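Local coordinates for protein amidase, hydantoinase/carbamoylase family (Paraburkholderia phymatum, PDB 6C0D) that probably hydrolyses N-carbamoyl-L-amino acids as a homodimeric, zinc-binding member of the peptidase M20 family, at residues Q348-L353 and C406-R411. Residues are numbered along the deposited sequence; the frame is centred on the assembly and turned at random. Where two conformers were deposited one is given.
Sequences QAADAL and CEVAAR. With SO4 (sulfate ion), chain D.
Ala352 sets its methyl off-centre over one face of the Arg411 guanidinium, with CB 3.5 Å from NE of Arg411. At the edge of the same group, near its plane, lie CA of Ala349 and a sulfate, probably from the crystallisation liquor. NH2 of Arg411 donates a hydrogen bond to O2 of the sulfate, bent to 139° at the hydrogen, but the 2.4 Å between NH2 and O2 is implausibly short and Arg411 was deposited in two conformers, so the detail is doubtful. Phe13 adds a cation-pi partner. With CG anti to the backbone N (chi1 -179°) and the chain extended from CG to NE, the arginine carries its methylenes across helix 340-353, over Ala349 and Leu353, and places the guanidinium beyond them at Ala352. CD of Arg411 rests 4.0 Å from CA of Ala349 and 3.8 Å from CD1 of Leu353.

Two helices of the zinc-binding catalytic domain of the M20 fold, 340-353 and 399-419, meet here, away from the metal site; the short segments run closer to antiparallel than parallel, at 131°, with axes 8.6 Å apart. Small residues permit the approach: CB of Ala349 comes within 3.6 Å of the carbonyl O of Val408. The two branches of Val408 divide the work, CG1 meeting the backbone N of Ala350 at 3.8 Å and CG2 touching CB of Leu353. Ile210 of strand 210-227 touches both Ala350 and Val408. CD1 of Leu353 reaches the carbonyl O of Glu407 at 3.5 Å.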
loop_
_atom_site.group_PDB
_atom_site.type_symbol
_atom_site.label_atom_id
_atom_site.label_comp_id
_atom_site.label_asym_id
_atom_site.label_seq_id
_atom_site.Cartn_x
_atom_site.Cartn_y
_atom_site.Cartn_z
ATOM N N GLN A 348 18.922 -2.382 43.311
ATOM C CA GLN A 348 20.025 -2.459 44.269
ATOM C C GLN A 348 21.168 -3.303 43.718
ATOM O O GLN A 348 22.343 -2.926 43.842
ATOM C CB GLN A 348 19.520 -3.008 45.621
ATOM C CG GLN A 348 18.638 -1.954 46.333
ATOM C CD GLN A 348 17.675 -2.540 47.375
ATOM O OE1 GLN A 348 17.478 -3.746 47.463
ATOM N NE2 GLN A 348 17.036 -1.657 48.129
ATOM N N ALA A 349 20.850 -4.426 43.075
ATOM C CA ALA A 349 21.907 -5.254 42.490
ATOM C C ALA A 349 22.577 -4.545 41.322
ATOM O O ALA A 349 23.803 -4.652 41.138
ATOM C CB ALA A 349 21.332 -6.595 42.027
ATOM N N ALA A 350 21.785 -3.832 40.513
ATOM C CA ALA A 350 22.352 -3.122 39.368
ATOM C C ALA A 350 23.272 -2.008 39.837
ATOM O O ALA A 350 24.334 -1.775 39.250
ATOM C CB ALA A 350 21.233 -2.551 38.486
ATOM N N ASP A 351 22.873 -1.305 40.898
ATOM C CA ASP A 351 23.710 -0.230 41.398
ATOM C C ASP A 351 24.991 -0.764 42.030
ATOM O O ASP A 351 26.042 -0.110 41.952
ATOM C CB ASP A 351 22.936 0.613 42.407
ATOM C CG ASP A 351 23.527 1.980 42.550
ATOM O OD1 ASP A 351 23.514 2.740 41.559
ATOM O OD2 ASP A 351 24.035 2.273 43.633
ATOM N N ALA A 352 24.917 -1.946 42.648
ATOM C CA ALA A 352 26.087 -2.553 43.268
ATOM C C ALA A 352 27.093 -3.010 42.220
ATOM O O ALA A 352 28.305 -2.812 42.383
ATOM C CB ALA A 352 25.660 -3.738 44.144
ATOM N N LEU A 353 26.616 -3.637 41.146
ATOM C CA LEU A 353 27.504 -4.297 40.191
ATOM C C LEU A 353 27.709 -3.519 38.900
ATOM O O LEU A 353 28.719 -3.739 38.210
ATOM C CB LEU A 353 26.962 -5.693 39.853
ATOM C CG LEU A 353 26.859 -6.593 41.084
ATOM C CD1 LEU A 353 26.466 -7.994 40.622
ATOM C CD2 LEU A 353 28.172 -6.642 41.880
ATOM N N CYS A 406 23.895 -11.456 33.860
ATOM C CA CYS A 406 23.660 -12.626 34.701
ATOM C C CYS A 406 24.178 -12.389 36.111
ATOM O O CYS A 406 23.567 -12.842 37.082
ATOM C CB CYS A 406 24.317 -13.857 34.091
ATOM S SG CYS A 406 23.679 -15.422 34.817
ATOM N N GLU A 407 25.321 -11.703 36.245
ATOM C CA GLU A 407 25.809 -11.343 37.579
ATOM C C GLU A 407 24.794 -10.492 38.342
ATOM O O GLU A 407 24.551 -10.711 39.540
ATOM C CB GLU A 407 27.154 -10.603 37.454
ATOM C CG GLU A 407 28.279 -11.543 37.026
ATOM C CD GLU A 407 29.584 -10.807 36.736
ATOM O OE1 GLU A 407 29.521 -9.630 36.377
ATOM O OE2 GLU A 407 30.664 -11.406 36.854
ATOM N N VAL A 408 24.222 -9.487 37.677
ATOM C CA VAL A 408 23.208 -8.640 38.320
ATOM C C VAL A 408 21.990 -9.478 38.682
ATOM O O VAL A 408 21.473 -9.407 39.805
ATOM C CB VAL A 408 22.827 -7.456 37.409
ATOM C CG1 VAL A 408 21.585 -6.681 37.991
ATOM C CG2 VAL A 408 24.037 -6.509 37.225
ATOM N N ALA A 409 21.528 -10.307 37.743
ATOM C CA ALA A 409 20.343 -11.124 38.012
ATOM C C ALA A 409 20.580 -12.108 39.157
ATOM O O ALA A 409 19.692 -12.322 39.997
ATOM C CB ALA A 409 19.916 -11.875 36.747
ATOM N N ALA A 410 21.769 -12.715 39.209
ATOM C CA ALA A 410 22.068 -13.671 40.279
ATOM C C ALA A 410 22.118 -12.993 41.645
ATOM O O ALA A 410 21.655 -13.564 42.649
ATOM C CB ALA A 410 23.400 -14.376 39.997
ATOM N N ARG A 411 22.740 -11.811 41.714
ATOM C CA ARG A 411 22.778 -11.076 42.974
ATOM C C ARG A 411 21.372 -10.693 43.423
ATOM O O ARG A 411 21.004 -10.910 44.585
ATOM C CB ARG A 411 23.662 -9.833 42.848
ATOM C CG ARG A 411 23.770 -9.021 44.140
ATOM C CD ARG A 411 24.637 -7.768 43.956
ATOM N NE ARG A 411 24.603 -6.887 45.127
ATOM C CZ ARG A 411 25.568 -6.837 46.039
ATOM N NH1 ARG A 411 26.643 -7.597 45.894
ATOM N NH2 ARG A 411 25.478 -6.011 47.071
HETATM S S SO4 D . 23.209 -3.513 48.385
HETATM O O1 SO4 D . 22.949 -2.092 48.167
HETATM O O2 SO4 D . 24.335 -3.944 47.558
HETATM O O3 SO4 D . 23.519 -3.731 49.796
HETATM O O4 SO4 D . 22.020 -4.281 48.026
#